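PDB 5VM1: xylulokinase from Brucella ovis, which probably catalyses the ATP-dependent phosphorylation of D-xylulose to D-xylulose 5-phosphate, as other xylulokinases of the FGGY family do. Local coordinates for residues A286-H289 and T294-Q297; G441-T446 and F451-P456; G19-L24 and E428-A433; A54-A59 and L159-Y164; Y112-E117 and K140-A145. All blocks are in the same frame, centred on the assembly; numbering follows the deposited sequence.

Interaction 1: A286-H289 and T294-Q297; sequences AFCH and TWHQ
The carbonyl oxygen of T294 accepts two donors: H289 N at 3.0 Å, and the guanidinium NH1 of R191 from outside the pair. The amide of H289 stands 38° out of the T294 carbonyl plane, although its N-H points fairly straight at the oxygen. Further along, F287 and H296 exchange both backbone bonds, H296 N reaching F287 O at 2.7 Å and F287 N reaching H296 O at 2.9 Å. This makes them a hydrogen-bonded antiparallel pair, flanked by the non-hydrogen-bonded pairs A286-Q297 and C288-W295, in the beta hairpin of strands 285-288 and 295-301 at one border of the C-terminal domain sheet. H296 takes the torsion that places CG between its backbone N and carbonyl carbon (chi1 78°), which folds the imidazole back over the neighbouring strand. Its NE2 lies 3.4 Å from F287 CB and near the plane of the phenyl ring, at the edge. The same imidazole turns an edge toward the face of H289 (planes 71° apart) and stacks with F270. At the next pair, C288 SG lies obliquely to the W295 five-membered ring, 3.9 Å from W295 NE1, whose hydrogen bond goes to T188 O. The F287 side chain also approaches M87, a predicted substrate-binding residue.

Interaction 2: G441-T446 and F451-P456; sequences GLIAAT and FTICTP
No ring or other flat group enters the contact of I443 with I453, so there are no faces or edges to assign; the surfaces that meet are branched aliphatic chains and one sulfur. The I443 and I453 side chains slide past each other in opposite directions, with I443 CG1 3.6 Å from I453 CB. In I443, CG1 sits anti to the carbonyl carbon (chi1 -67°) and the chain then runs extended, which carries CD1 onward to C454 SG at 3.7 Å. L442 crosses I453 at a slant and uses one methyl: CD2 lies 3.7 Å from I453 CD1 and equally far from I453 CG2. The contact thus folds the chain after helix 433-446 back against the helix's last turns, while A444 and A445 of the same turns face I236, A238 and Y10 of the N-terminal domain sheet. An inverse gamma turn is centred on C454, with T455 N bonded to I453 O at 2.9 Å. At the helix end, L442 O accepts both T446 N and T446 OG1, from opposite faces of its carbonyl plane, the hydroxyl at 2.9 Å. I443 also packs on S215, beyond the two segments.

Interaction 3: G19-L24 and E428-A433; sequences GVKALL and EGDFGA
K21 and D430 make the whole polar contact, a salt bridge between NZ and OD2. The two side chains approach from opposite directions, and the modelled NZ-OD2 distance of 2.4 Å is shorter than a sound bond, so its exact length is doubtful at this resolution. The lysine chain bends at chi2 and chi4 to bring NZ onto the carboxylate. Beside the pair, L23 is buried against A34 of strand 31-38 and against A434 and F435 of helix 433-446, whereas K21, though it touches A34 and A434, stays partly exposed, as does D430. E428 and G429 of the loop are exposed to solvent. The contact as a whole is small and wide-set: 114 Å² is buried in total, and the nearest CA atoms, those of K21 and A433, are 9.0 Å apart. With CG anti to the backbone N (chi1 -172°), D430 turns OD1 toward G432 N at 3.1 Å, closing an Asx turn just ahead of helix 433-446, for which G432 is the N-cap; this turn probably limits the rotation of the carboxylate. The bridge links strand 19-26 to the loop before helix 433-446, close to D14 (predicted to be important for activity), a position consistent with the interdomain cleft of FGGY kinases.

Interaction 4: A54-A59 and L159-Y164; sequences AQWIKA and LLPKDY
W56 leads the contact with P161. Its CB merely carries the indole out from helix 53-70; with CG anti to the carbonyl carbon (chi1 -61°), the ring is directed toward the start of helix 161-170. NE1, on the pyrrole side, donates to Q51 OE1. Along the six-membered ring the partners change atom by atom. CE3 comes first, 4.1 Å from Y164 CD2 and about as far from the carbonyl oxygen of P161. CZ3 is next, 3.6 Å from P161 CA, and Y164 CB sits beside this atom near the indole plane, at the ring's edge. CH2, at the far end, reaches P161 CB at 3.5 Å, and CZ2 on the return side meets P161 CB and CG more distantly. P161 CB stands over one face, 3.9 Å from the centroid of the W56 six-membered ring and 26° off the normal, displaced toward the rim: a CH-pi contact between proline and indole. I57, one residue further, sends CD1 across the Y164 side chain at about a right angle, 3.7 Å from CE2, which widens the apolar patch. The proline occupies the first turn of helix 161-170, directly after its N-cap residue L160. L15 and C103 also pack on W56 and P161. The arrangement is helix-to-helix packing through an aromatic side chain inside the N-terminal domain of an FGGY kinase, with P161 in the neighbourhood of predicted substrate-binding M87.

Interaction 5: Y112-E117 and K140-A145; sequences YREAAE and KLVWVA
E114 lies obliquely across both V142 and W143, and its bend decides which part of it each meets. The acid leaves helix 112-120 with CG anti to the carbonyl carbon (chi1 -69°) and then folds at chi2 (77°), so the methylenes and the carboxylate face different residues. The apolar half rests on V142: CG is 3.6 Å from V142 CG1 and 3.8 Å from V142 CB, while E114 CB lies 4.0 Å from V142 CB. Beyond the bend, the carboxylate stands almost perpendicular to the indole of W143, their planes 89° apart. OE1 comes in at the ring's edge, in the indole plane, 3.7 Å from CD1. The CA atoms of E114 and V142, the nearest across the pair, are 6.3 Å apart, a close approach of helices 112-120 and 137-147 in the N-terminal domain. The indole also makes a cation-pi contact with R110 and meets W48 nearly at a right angle. No hydrogen bond or salt bridge joins the two segments. R146, just past the second one, supplies the positive charge: it forms a salt bridge with E117 and a long, weak ion pair with E114 OE2. In-plane approach sets the acid's oxygen against the electropositive rim of the indole instead of its electron-rich face, which probably makes the contact mildly favourable electrostatically.

From the N terminus, strand 19-26 opens the longest loop, which interaction 3 closes only at residues 428-433, joining the two domains. Interactions 4, 5 and 1 are nested within it. Helix 53-70 opens interaction 4, closed at 159-164, and interaction 5 (112-117 with 140-145) is nested inside that loop; both tie helices of the N-terminal domain. Interaction 1 follows in series as a short hairpin of the C-terminal sheet, and interaction 2 comes last, after interaction 3 has closed. No loops cross. Interactions 3 and 4 touch where V20 packs on A59, and interactions 1 and 2 where T294 meets F451. Interaction 5 lies farthest from interaction 2, their centres 38 Å apart.

Interaction 1: A286-H289 and T294-Q297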
# COMPACT_ATOMS: atom_id res chain seq x y z
N ALA A 286 7.95 -6.12 -6.03
CA ALA A 286 7.18 -7.19 -6.66
C ALA A 286 6.68 -8.11 -5.56
O ALA A 286 7.49 -8.77 -4.88
CB ALA A 286 7.99 -7.97 -7.70
N PHE A 287 5.37 -8.17 -5.40
CA PHE A 287 4.73 -8.93 -4.35
C PHE A 287 3.66 -9.81 -4.96
O PHE A 287 3.13 -9.52 -6.04
CB PHE A 287 4.06 -8.03 -3.30
CG PHE A 287 4.99 -7.14 -2.54
CD1 PHE A 287 6.17 -7.62 -2.01
CD2 PHE A 287 4.66 -5.81 -2.31
CE1 PHE A 287 7.02 -6.78 -1.27
CE2 PHE A 287 5.50 -4.97 -1.58
CZ PHE A 287 6.68 -5.46 -1.05
N CYS A 288 3.29 -10.85 -4.21
CA CYS A 288 2.09 -11.62 -4.55
C CYS A 288 0.86 -10.73 -4.44
O CYS A 288 0.79 -9.82 -3.61
CB CYS A 288 1.92 -12.82 -3.62
SG CYS A 288 3.34 -13.94 -3.52
N HIS A 289 -0.12 -11.00 -5.29
CA HIS A 289 -1.42 -10.36 -5.17
C HIS A 289 -2.30 -11.15 -4.21
O HIS A 289 -1.88 -12.16 -3.65
CB HIS A 289 -2.08 -10.24 -6.54
CG HIS A 289 -3.00 -9.07 -6.68
ND1 HIS A 289 -3.76 -8.60 -5.63
CD2 HIS A 289 -3.31 -8.30 -7.75
CE1 HIS A 289 -4.50 -7.59 -6.05
NE2 HIS A 289 -4.25 -7.39 -7.33
N THR A 294 -1.35 -14.96 -9.12
CA THR A 294 -1.36 -13.55 -9.48
C THR A 294 -0.35 -12.78 -8.63
O THR A 294 -0.21 -13.06 -7.44
CB THR A 294 -2.78 -12.96 -9.31
OG1 THR A 294 -3.72 -13.76 -10.05
CG2 THR A 294 -2.83 -11.55 -9.77
N TRP A 295 0.36 -11.85 -9.25
CA TRP A 295 1.38 -11.03 -8.59
C TRP A 295 1.07 -9.56 -8.83
O TRP A 295 0.07 -9.21 -9.47
CB TRP A 295 2.78 -11.36 -9.10
CG TRP A 295 3.37 -12.58 -8.51
CD1 TRP A 295 4.27 -12.65 -7.47
CD2 TRP A 295 3.07 -13.94 -8.86
NE1 TRP A 295 4.56 -13.96 -7.18
CE2 TRP A 295 3.85 -14.77 -8.02
CE3 TRP A 295 2.23 -14.53 -9.82
CZ2 TRP A 295 3.80 -16.16 -8.10
CZ3 TRP A 295 2.18 -15.90 -9.90
CH2 TRP A 295 2.96 -16.70 -9.05
N HIS A 296 1.93 -8.69 -8.31
CA HIS A 296 1.85 -7.28 -8.66
C HIS A 296 3.18 -6.58 -8.45
O HIS A 296 4.01 -7.00 -7.64
CB HIS A 296 0.75 -6.54 -7.88
CG HIS A 296 1.13 -6.19 -6.47
ND1 HIS A 296 1.75 -5.01 -6.14
CD2 HIS A 296 0.93 -6.86 -5.31
CE1 HIS A 296 1.95 -4.97 -4.83
NE2 HIS A 296 1.45 -6.08 -4.30
N GLN A 297 3.32 -5.46 -9.14
CA GLN A 297 4.44 -4.56 -8.99
C GLN A 297 4.00 -3.28 -8.28
O GLN A 297 2.83 -2.87 -8.34
CB GLN A 297 5.05 -4.22 -10.35
CG GLN A 297 6.00 -5.27 -10.82
CD GLN A 297 6.11 -5.35 -12.31
OE1 GLN A 297 5.26 -4.83 -13.05
NE2 GLN A 297 7.17 -5.98 -12.78

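Interaction 2: G441-T446 and F451-P456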
# COMPACT_ATOMS: atom_id res chain seq x y z
N GLY A 441 -13.86 -11.19 1.42
CA GLY A 441 -14.79 -11.96 2.22
C GLY A 441 -15.91 -12.56 1.38
O GLY A 441 -16.29 -13.71 1.59
N LEU A 442 -16.41 -11.80 0.39
CA LEU A 442 -17.45 -12.34 -0.48
C LEU A 442 -16.92 -13.50 -1.30
O LEU A 442 -17.62 -14.50 -1.52
CB LEU A 442 -18.01 -11.25 -1.40
CG LEU A 442 -19.12 -11.54 -2.44
CD1 LEU A 442 -19.81 -10.24 -2.80
CD2 LEU A 442 -18.67 -12.24 -3.73
N ILE A 443 -15.66 -13.41 -1.73
CA ILE A 443 -15.08 -14.43 -2.58
C ILE A 443 -14.86 -15.73 -1.81
O ILE A 443 -15.19 -16.81 -2.30
CB ILE A 443 -13.78 -13.90 -3.20
CG1 ILE A 443 -14.11 -12.76 -4.17
CG2 ILE A 443 -13.06 -15.01 -3.92
CD1 ILE A 443 -12.91 -11.94 -4.59
N ALA A 444 -14.33 -15.65 -0.59
CA ALA A 444 -14.08 -16.87 0.17
C ALA A 444 -15.36 -17.56 0.61
O ALA A 444 -15.43 -18.80 0.60
CB ALA A 444 -13.22 -16.57 1.39
N ALA A 445 -16.40 -16.78 0.94
CA ALA A 445 -17.64 -17.35 1.47
C ALA A 445 -18.44 -18.06 0.38
O ALA A 445 -19.09 -19.08 0.66
CB ALA A 445 -18.48 -16.26 2.13
N THR A 446 -18.44 -17.52 -0.83
CA THR A 446 -19.18 -18.10 -1.95
C THR A 446 -18.33 -18.99 -2.85
O THR A 446 -18.89 -19.76 -3.64
CB THR A 446 -19.79 -17.00 -2.81
OG1 THR A 446 -18.74 -16.31 -3.52
CG2 THR A 446 -20.53 -16.02 -1.94
N PHE A 451 -11.79 -13.22 -9.97
CA PHE A 451 -11.71 -12.22 -11.04
C PHE A 451 -13.08 -11.74 -11.49
O PHE A 451 -13.19 -10.64 -12.04
CB PHE A 451 -10.92 -12.74 -12.24
CG PHE A 451 -9.44 -12.82 -12.00
CD1 PHE A 451 -8.68 -11.66 -11.88
CD2 PHE A 451 -8.80 -14.04 -11.90
CE1 PHE A 451 -7.30 -11.73 -11.66
CE2 PHE A 451 -7.43 -14.11 -11.68
CZ PHE A 451 -6.68 -12.94 -11.56
N THR A 452 -14.13 -12.52 -11.26
CA THR A 452 -15.46 -12.02 -11.58
C THR A 452 -16.01 -11.11 -10.48
O THR A 452 -16.93 -10.35 -10.74
CB THR A 452 -16.45 -13.16 -11.86
OG1 THR A 452 -16.79 -13.86 -10.65
CG2 THR A 452 -15.84 -14.14 -12.83
N ILE A 453 -15.43 -11.13 -9.29
CA ILE A 453 -15.92 -10.29 -8.20
C ILE A 453 -15.23 -8.93 -8.18
O ILE A 453 -15.87 -7.89 -8.07
CB ILE A 453 -15.76 -11.03 -6.86
CG1 ILE A 453 -16.53 -12.35 -6.91
CG2 ILE A 453 -16.25 -10.18 -5.72
CD1 ILE A 453 -17.95 -12.21 -7.38
N CYS A 454 -13.90 -8.92 -8.32
CA CYS A 454 -13.10 -7.70 -8.20
C CYS A 454 -13.12 -6.92 -9.52
O CYS A 454 -12.14 -6.84 -10.26
CB CYS A 454 -11.68 -8.06 -7.80
SG CYS A 454 -11.56 -8.85 -6.19
N THR A 455 -14.26 -6.26 -9.77
CA THR A 455 -14.53 -5.48 -10.97
C THR A 455 -14.10 -4.03 -10.77
O THR A 455 -14.03 -3.53 -9.64
CB THR A 455 -16.03 -5.53 -11.33
OG1 THR A 455 -16.82 -5.01 -10.25
CG2 THR A 455 -16.51 -6.96 -11.64
N PRO A 456 -13.77 -3.31 -11.84
CA PRO A 456 -13.45 -1.89 -11.70
C PRO A 456 -14.71 -1.10 -11.36
O PRO A 456 -15.83 -1.55 -11.64
CB PRO A 456 -12.91 -1.50 -13.08
CG PRO A 456 -13.49 -2.52 -14.03
CD PRO A 456 -13.60 -3.80 -13.22

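Interaction 3: G19-L24 and E428-A433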
# COMPACT_ATOMS: atom_id res chain seq x y z
N GLY A 19 -6.35 3.91 11.80
CA GLY A 19 -7.59 3.41 12.35
C GLY A 19 -8.03 2.08 11.75
O GLY A 19 -7.38 1.52 10.86
N VAL A 20 -9.15 1.59 12.27
CA VAL A 20 -9.79 0.37 11.81
C VAL A 20 -11.09 0.79 11.15
O VAL A 20 -11.93 1.44 11.78
CB VAL A 20 -10.04 -0.60 12.98
CG1 VAL A 20 -10.91 -1.78 12.53
CG2 VAL A 20 -8.71 -1.06 13.58
N LYS A 21 -11.25 0.42 9.88
CA LYS A 21 -12.45 0.71 9.10
C LYS A 21 -13.24 -0.58 8.96
O LYS A 21 -12.65 -1.65 8.77
CB LYS A 21 -12.11 1.27 7.72
CG LYS A 21 -13.12 2.30 7.18
CD LYS A 21 -13.71 1.91 5.84
CE LYS A 21 -14.94 2.75 5.50
NZ LYS A 21 -14.68 3.85 4.51
N ALA A 22 -14.56 -0.50 9.16
CA ALA A 22 -15.44 -1.65 9.01
C ALA A 22 -16.46 -1.32 7.94
O ALA A 22 -17.17 -0.32 8.04
CB ALA A 22 -16.14 -1.98 10.33
N LEU A 23 -16.57 -2.17 6.93
CA LEU A 23 -17.41 -1.89 5.79
C LEU A 23 -18.32 -3.08 5.55
O LEU A 23 -17.84 -4.22 5.43
CB LEU A 23 -16.58 -1.61 4.54
CG LEU A 23 -17.36 -1.20 3.30
CD1 LEU A 23 -18.07 0.09 3.55
CD2 LEU A 23 -16.42 -1.05 2.15
N LEU A 24 -19.62 -2.82 5.44
CA LEU A 24 -20.60 -3.87 5.26
C LEU A 24 -21.26 -3.69 3.90
O LEU A 24 -21.77 -2.60 3.60
CB LEU A 24 -21.65 -3.86 6.38
CG LEU A 24 -22.67 -4.99 6.35
CD1 LEU A 24 -22.01 -6.35 6.51
CD2 LEU A 24 -23.66 -4.74 7.46
N GLU A 428 -17.88 8.45 -7.14
CA GLU A 428 -17.67 8.61 -5.72
C GLU A 428 -18.04 7.33 -4.96
O GLU A 428 -19.01 6.64 -5.30
CB GLU A 428 -18.44 9.80 -5.18
CG GLU A 428 -19.77 10.07 -5.86
CD GLU A 428 -20.15 11.53 -5.74
OE1 GLU A 428 -21.29 11.90 -6.14
OE2 GLU A 428 -19.31 12.31 -5.25
N GLY A 429 -17.22 6.99 -3.98
CA GLY A 429 -17.47 5.83 -3.15
C GLY A 429 -16.18 5.42 -2.47
O GLY A 429 -15.17 6.09 -2.58
N ASP A 430 -16.25 4.30 -1.77
CA ASP A 430 -15.10 3.74 -1.07
C ASP A 430 -14.76 2.45 -1.80
O ASP A 430 -15.42 1.43 -1.62
CB ASP A 430 -15.35 3.47 0.41
CG ASP A 430 -14.08 3.08 1.15
OD1 ASP A 430 -13.01 2.95 0.50
OD2 ASP A 430 -14.15 2.90 2.37
N PHE A 431 -13.75 2.52 -2.64
CA PHE A 431 -13.26 1.38 -3.39
C PHE A 431 -11.84 1.07 -2.98
O PHE A 431 -11.03 0.62 -3.79
CB PHE A 431 -13.37 1.64 -4.89
CG PHE A 431 -14.75 2.06 -5.34
CD1 PHE A 431 -15.82 1.16 -5.25
CD2 PHE A 431 -14.99 3.31 -5.84
CE1 PHE A 431 -17.10 1.51 -5.64
CE2 PHE A 431 -16.28 3.68 -6.25
CZ PHE A 431 -17.33 2.78 -6.15
N GLY A 432 -11.54 1.32 -1.71
CA GLY A 432 -10.22 1.16 -1.13
C GLY A 432 -10.01 -0.18 -0.46
O GLY A 432 -10.63 -1.20 -0.82
N ALA A 433 -9.11 -0.17 0.54
CA ALA A 433 -8.72 -1.39 1.23
C ALA A 433 -9.90 -2.07 1.91
O ALA A 433 -10.07 -3.30 1.79
CB ALA A 433 -7.63 -1.06 2.26

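Interaction 4: A54-A59 and L159-Y164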
# COMPACT_ATOMS: atom_id res chain seq x y z
N ALA A 54 -3.43 -4.58 21.36
CA ALA A 54 -4.72 -4.47 22.03
C ALA A 54 -5.52 -3.30 21.50
O ALA A 54 -6.74 -3.39 21.40
CB ALA A 54 -4.54 -4.33 23.54
N GLN A 55 -4.85 -2.21 21.12
CA GLN A 55 -5.57 -1.06 20.62
C GLN A 55 -6.29 -1.39 19.33
O GLN A 55 -7.43 -0.96 19.12
CB GLN A 55 -4.62 0.13 20.41
CG GLN A 55 -4.97 1.34 21.25
CD GLN A 55 -4.85 1.08 22.75
OE1 GLN A 55 -3.87 0.47 23.21
NE2 GLN A 55 -5.83 1.54 23.52
N TRP A 56 -5.66 -2.22 18.48
CA TRP A 56 -6.32 -2.71 17.27
C TRP A 56 -7.66 -3.37 17.59
O TRP A 56 -8.68 -3.07 16.96
CB TRP A 56 -5.44 -3.72 16.55
CG TRP A 56 -4.13 -3.22 16.09
CD1 TRP A 56 -3.77 -1.92 15.90
CD2 TRP A 56 -2.97 -4.02 15.76
NE1 TRP A 56 -2.45 -1.85 15.48
CE2 TRP A 56 -1.94 -3.12 15.39
CE3 TRP A 56 -2.70 -5.39 15.77
CZ2 TRP A 56 -0.67 -3.56 15.02
CZ3 TRP A 56 -1.44 -5.83 15.40
CH2 TRP A 56 -0.44 -4.92 15.03
N ILE A 57 -7.67 -4.25 18.59
CA ILE A 57 -8.90 -4.96 18.94
C ILE A 57 -9.96 -4.01 19.52
O ILE A 57 -11.14 -4.11 19.18
CB ILE A 57 -8.56 -6.14 19.86
CG1 ILE A 57 -7.63 -7.10 19.09
CG2 ILE A 57 -9.82 -6.84 20.33
CD1 ILE A 57 -7.33 -8.39 19.82
N LYS A 58 -9.57 -3.09 20.41
CA LYS A 58 -10.55 -2.14 20.93
C LYS A 58 -11.13 -1.29 19.80
O LYS A 58 -12.33 -0.99 19.78
CB LYS A 58 -9.93 -1.26 22.02
N ALA A 59 -10.28 -0.89 18.84
CA ALA A 59 -10.76 -0.09 17.72
C ALA A 59 -11.68 -0.91 16.82
O ALA A 59 -12.73 -0.42 16.37
CB ALA A 59 -9.57 0.44 16.92
N LEU A 159 3.53 -12.37 13.58
CA LEU A 159 2.34 -12.12 12.79
C LEU A 159 2.33 -10.68 12.31
O LEU A 159 2.84 -9.79 13.00
CB LEU A 159 1.06 -12.40 13.60
CG LEU A 159 0.74 -13.81 14.05
CD1 LEU A 159 -0.42 -13.79 15.03
CD2 LEU A 159 0.39 -14.66 12.84
N LEU A 160 1.76 -10.47 11.11
CA LEU A 160 1.50 -9.12 10.64
C LEU A 160 0.16 -8.64 11.20
O LEU A 160 -0.69 -9.44 11.57
CB LEU A 160 1.49 -9.08 9.11
CG LEU A 160 2.73 -9.50 8.33
CD1 LEU A 160 2.26 -9.84 6.94
CD2 LEU A 160 3.77 -8.43 8.29
N PRO A 161 -0.07 -7.32 11.22
CA PRO A 161 -1.23 -6.80 11.96
C PRO A 161 -2.58 -7.45 11.62
O PRO A 161 -3.27 -7.89 12.53
CB PRO A 161 -1.20 -5.30 11.63
CG PRO A 161 0.22 -5.02 11.44
CD PRO A 161 0.81 -6.23 10.77
N LYS A 162 -2.95 -7.54 10.34
CA LYS A 162 -4.27 -8.09 10.03
C LYS A 162 -4.37 -9.54 10.46
O LYS A 162 -5.47 -10.03 10.74
CB LYS A 162 -4.61 -7.93 8.55
CG LYS A 162 -4.11 -9.03 7.65
CD LYS A 162 -4.73 -8.93 6.28
CE LYS A 162 -4.32 -10.11 5.41
NZ LYS A 162 -2.94 -10.61 5.71
N ASP A 163 -3.24 -10.25 10.49
CA ASP A 163 -3.22 -11.64 10.91
C ASP A 163 -3.29 -11.79 12.44
O ASP A 163 -3.69 -12.85 12.92
CB ASP A 163 -1.99 -12.35 10.31
CG ASP A 163 -1.93 -12.24 8.76
OD1 ASP A 163 -2.99 -12.27 8.08
OD2 ASP A 163 -0.81 -12.15 8.21
N TYR A 164 -2.86 -10.79 13.21
CA TYR A 164 -3.16 -10.80 14.64
C TYR A 164 -4.65 -10.59 14.87
O TYR A 164 -5.22 -11.09 15.85
CB TYR A 164 -2.38 -9.72 15.40
CG TYR A 164 -2.64 -9.78 16.90
CD1 TYR A 164 -1.93 -10.65 17.72
CD2 TYR A 164 -3.61 -8.99 17.49
CE1 TYR A 164 -2.16 -10.73 19.09
CE2 TYR A 164 -3.86 -9.05 18.88
CZ TYR A 164 -3.14 -9.92 19.67
OH TYR A 164 -3.38 -10.00 21.03

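Interaction 5: Y112-E117 and K140-A145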
# COMPACT_ATOMS: atom_id res chain seq x y z
N TYR A 112 17.65 0.26 10.40
CA TYR A 112 18.34 0.60 9.16
C TYR A 112 19.63 -0.19 9.00
O TYR A 112 19.95 -0.64 7.89
CB TYR A 112 18.57 2.10 9.11
CG TYR A 112 19.43 2.66 10.20
CD1 TYR A 112 18.90 2.93 11.45
CD2 TYR A 112 20.79 2.94 9.98
CE1 TYR A 112 19.68 3.46 12.47
CE2 TYR A 112 21.58 3.47 10.99
CZ TYR A 112 21.01 3.73 12.23
OH TYR A 112 21.78 4.25 13.25
N ARG A 113 20.37 -0.41 10.10
CA ARG A 113 21.60 -1.21 10.05
C ARG A 113 21.32 -2.66 9.69
O ARG A 113 22.04 -3.27 8.89
CB ARG A 113 22.36 -1.11 11.38
CG ARG A 113 23.16 0.19 11.53
CD ARG A 113 23.75 0.35 12.94
NE ARG A 113 22.78 0.87 13.91
CZ ARG A 113 22.97 1.97 14.64
NH1 ARG A 113 24.11 2.65 14.51
NH2 ARG A 113 22.03 2.38 15.49
N GLU A 114 20.31 -3.26 10.32
CA GLU A 114 20.03 -4.66 10.03
C GLU A 114 19.53 -4.84 8.60
O GLU A 114 19.94 -5.79 7.92
CB GLU A 114 19.04 -5.22 11.06
CG GLU A 114 19.65 -5.35 12.45
CD GLU A 114 19.74 -4.01 13.18
OE1 GLU A 114 19.02 -3.05 12.79
OE2 GLU A 114 20.57 -3.92 14.12
N ALA A 115 18.66 -3.94 8.11
CA ALA A 115 18.20 -4.05 6.72
C ALA A 115 19.34 -3.82 5.74
O ALA A 115 19.31 -4.37 4.64
CB ALA A 115 17.07 -3.07 6.41
N ALA A 116 20.31 -2.97 6.08
CA ALA A 116 21.44 -2.81 5.19
C ALA A 116 22.22 -4.11 5.11
O ALA A 116 22.62 -4.54 4.02
CB ALA A 116 22.34 -1.67 5.65
N GLU A 117 22.37 -4.79 6.26
CA GLU A 117 23.08 -6.06 6.25
C GLU A 117 22.30 -7.11 5.45
O GLU A 117 22.89 -7.83 4.64
CB GLU A 117 23.33 -6.54 7.68
CG GLU A 117 24.37 -5.73 8.45
CD GLU A 117 24.49 -6.22 9.88
OE1 GLU A 117 23.82 -7.22 10.19
OE2 GLU A 117 25.24 -5.62 10.68
N LYS A 140 13.57 -6.03 11.26
CA LYS A 140 13.11 -5.72 12.61
C LYS A 140 13.38 -6.88 13.54
O LYS A 140 13.63 -6.67 14.73
CB LYS A 140 11.60 -5.43 12.64
CG LYS A 140 11.02 -4.29 11.80
CD LYS A 140 9.50 -4.53 11.83
CE LYS A 140 8.65 -3.90 10.71
NZ LYS A 140 9.01 -2.55 10.36
N LEU A 141 13.34 -8.13 13.03
CA LEU A 141 13.59 -9.25 13.93
C LEU A 141 15.06 -9.45 14.24
O LEU A 141 15.40 -9.97 15.31
CB LEU A 141 12.97 -10.53 13.41
CG LEU A 141 11.65 -10.51 14.18
CD1 LEU A 141 10.47 -9.88 13.41
CD2 LEU A 141 11.37 -11.81 14.90
N VAL A 142 15.95 -9.06 13.32
CA VAL A 142 17.35 -9.03 13.70
C VAL A 142 17.57 -7.95 14.75
O VAL A 142 18.29 -8.16 15.75
CB VAL A 142 18.23 -8.83 12.45
CG1 VAL A 142 19.73 -8.89 12.82
CG2 VAL A 142 17.84 -9.83 11.35
N TRP A 143 16.90 -6.80 14.59
CA TRP A 143 16.96 -5.73 15.58
C TRP A 143 16.60 -6.24 16.96
O TRP A 143 17.31 -5.98 17.94
CB TRP A 143 16.03 -4.55 15.20
CG TRP A 143 16.27 -3.37 16.11
CD1 TRP A 143 17.23 -2.40 15.94
CD2 TRP A 143 15.60 -3.04 17.34
NE1 TRP A 143 17.21 -1.51 16.99
CE2 TRP A 143 16.22 -1.88 17.87
CE3 TRP A 143 14.55 -3.62 18.06
CZ2 TRP A 143 15.80 -1.27 19.06
CZ3 TRP A 143 14.15 -3.02 19.26
CH2 TRP A 143 14.78 -1.86 19.74
N VAL A 144 15.48 -6.97 17.05
CA VAL A 144 14.99 -7.49 18.33
C VAL A 144 15.98 -8.49 18.93
O VAL A 144 16.26 -8.46 20.13
CB VAL A 144 13.58 -8.11 18.15
CG1 VAL A 144 13.06 -8.70 19.46
CG2 VAL A 144 12.60 -7.09 17.61
N ALA A 145 16.56 -9.36 18.09
CA ALA A 145 17.52 -10.34 18.59
C ALA A 145 18.74 -9.67 19.22
O ALA A 145 19.35 -10.24 20.13
CB ALA A 145 17.93 -11.29 17.46